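Local coordinates for ATP phosphoribosyltransferase (Thermotoga maritima, PDB 1O63), which probably catalyses the first step of histidine biosynthesis, condensing ATP with 5-phosphoribose 1-diphosphate to give phosphoribosyl-ATP and diphosphate, at residues A[68-73]-A[114-119]. Residues are numbered along the deposited sequence; the frame is centred on the assembly and turned at random.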
# COMPACT_ATOMS: atom_id res chain seq x y z
N VAL A 68 9.60 5.23 -5.96
CA VAL A 68 8.39 6.01 -6.28
C VAL A 68 8.54 6.68 -7.63
O VAL A 68 7.67 6.61 -8.49
CB VAL A 68 8.11 7.07 -5.20
CG1 VAL A 68 6.99 8.03 -5.56
CG2 VAL A 68 7.79 6.40 -3.85
N LEU A 69 9.66 7.39 -7.83
CA LEU A 69 9.91 8.14 -9.04
C LEU A 69 9.88 7.29 -10.29
O LEU A 69 9.36 7.74 -11.33
CB LEU A 69 11.26 8.87 -8.95
CG LEU A 69 11.20 10.40 -8.99
CD1 LEU A 69 10.13 10.92 -8.06
CD2 LEU A 69 12.54 11.04 -8.65
N LEU A 70 10.50 6.11 -10.23
CA LEU A 70 10.55 5.26 -11.43
C LEU A 70 9.26 4.46 -11.59
O LEU A 70 8.97 4.03 -12.69
CB LEU A 70 11.76 4.36 -11.43
CG LEU A 70 13.02 4.70 -12.17
CD1 LEU A 70 13.08 6.10 -12.77
CD2 LEU A 70 14.26 4.46 -11.30
N GLU A 71 8.55 4.17 -10.49
CA GLU A 71 7.33 3.37 -10.64
C GLU A 71 6.18 4.19 -11.22
O GLU A 71 5.29 3.66 -11.86
CB GLU A 71 6.93 2.76 -9.29
CG GLU A 71 5.65 1.97 -9.33
CD GLU A 71 5.74 0.76 -10.25
OE1 GLU A 71 4.72 0.28 -10.72
OE2 GLU A 71 6.88 0.29 -10.52
N LYS A 72 6.20 5.48 -10.98
CA LYS A 72 5.12 6.40 -11.36
C LYS A 72 5.74 7.62 -12.01
O LYS A 72 6.31 8.47 -11.30
CB LYS A 72 4.40 6.77 -10.05
CG LYS A 72 3.47 7.95 -10.05
CD LYS A 72 2.83 8.11 -8.67
CE LYS A 72 1.78 9.22 -8.67
NZ LYS A 72 1.05 9.26 -7.37
N GLU A 73 5.70 7.72 -13.33
CA GLU A 73 6.34 8.86 -13.99
C GLU A 73 5.58 10.16 -13.83
O GLU A 73 4.36 10.23 -13.94
CB GLU A 73 6.56 8.53 -15.48
CG GLU A 73 7.91 9.02 -15.98
CD GLU A 73 9.07 8.28 -15.36
OE1 GLU A 73 10.24 8.61 -15.69
OE2 GLU A 73 8.84 7.35 -14.55
N THR A 114 9.12 -3.38 -12.86
CA THR A 114 9.35 -4.77 -13.28
C THR A 114 9.10 -4.92 -14.78
O THR A 114 9.91 -5.52 -15.50
CB THR A 114 8.58 -5.83 -12.51
OG1 THR A 114 8.71 -7.11 -13.21
CG2 THR A 114 7.09 -5.57 -12.44
N GLN A 115 8.02 -4.31 -15.28
CA GLN A 115 7.76 -4.40 -16.73
C GLN A 115 8.90 -3.79 -17.51
O GLN A 115 9.36 -4.36 -18.51
CB GLN A 115 6.43 -3.72 -17.07
CG GLN A 115 6.22 -3.50 -18.57
CD GLN A 115 5.95 -4.80 -19.29
OE1 GLN A 115 5.56 -5.79 -18.66
NE2 GLN A 115 6.15 -4.84 -20.60
N ARG A 116 9.43 -2.64 -17.05
CA ARG A 116 10.56 -2.00 -17.74
C ARG A 116 11.78 -2.91 -17.74
O ARG A 116 12.58 -2.95 -18.69
CB ARG A 116 10.89 -0.67 -17.08
CG ARG A 116 11.78 0.26 -17.87
CD ARG A 116 11.89 1.65 -17.22
NE ARG A 116 10.58 2.27 -17.15
CZ ARG A 116 9.90 2.58 -16.06
NH1 ARG A 116 10.43 2.37 -14.86
NH2 ARG A 116 8.69 3.12 -16.20
N TYR A 117 12.00 -3.60 -16.62
CA TYR A 117 13.12 -4.53 -16.50
C TYR A 117 12.96 -5.65 -17.50
O TYR A 117 13.83 -5.83 -18.38
CB TYR A 117 13.27 -5.02 -15.05
CG TYR A 117 14.44 -5.97 -14.90
CD1 TYR A 117 14.23 -7.34 -14.82
CD2 TYR A 117 15.75 -5.48 -14.94
CE1 TYR A 117 15.31 -8.22 -14.73
CE2 TYR A 117 16.83 -6.34 -14.84
CZ TYR A 117 16.59 -7.70 -14.72
OH TYR A 117 17.66 -8.58 -14.62
N CYS A 118 11.80 -6.30 -17.54
CA CYS A 118 11.55 -7.37 -18.51
C CYS A 118 11.82 -6.92 -19.96
O CYS A 118 12.60 -7.57 -20.68
CB CYS A 118 10.17 -7.95 -18.36
SG CYS A 118 9.87 -8.79 -16.76
N GLU A 119 11.36 -5.75 -20.35
CA GLU A 119 11.58 -5.22 -21.70
C GLU A 119 13.04 -5.02 -22.01
O GLU A 119 13.52 -5.36 -23.11
CB GLU A 119 10.89 -3.86 -21.89
CG GLU A 119 9.37 -4.04 -22.01
CD GLU A 119 8.64 -2.78 -21.62
OE1 GLU A 119 9.30 -1.73 -21.51
OE2 GLU A 119 7.42 -2.87 -21.40
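Arg116 reaches Leu70 by running straight out from its helix, CG anti to the backbone N (chi1 -165°) and the next bond extended too, before a bend at chi3 (-61°) carries the guanidinium to the last turn of helix 66-71. There Arg116 NH1 donates a hydrogen bond to Leu70 O, 3.1 Å away. The bond is somewhat bent, with an N-H...O angle of 153°, and the oxygen meets the guanidinium at its edge, slightly off its plane. The donor, in turn, stands well tilted from the carbonyl plane. NH2 of Arg116 follows at 3.6 Å from the same Leu70 O, and the Leu70 side chain comes nearest with CB, 4.2 Å from Arg116 NH1. With Lys72 the first residue to leave helical angles, the helix dipole at this carbonyl would probably favour a cationic partner. Glu73 OE2 lies 4.5 Å from Arg116 NH2 but well out of the guanidinium plane, so any attraction is probably of charge alone. This thin surface bridge spans two lobes, consistent with a type 2 periplasmic-binding-protein fold. Beside it, Glu71 makes a second link, OE1 accepting from Asn112 N and OE2 from Val113 N in the first turn of helix 111-121. That helix packs Thr114 and Cys118 on strand 104-108 and Tyr117 on strand 161-176, the long strand that Leu69 and Leu70 of helix 66-71 also touch.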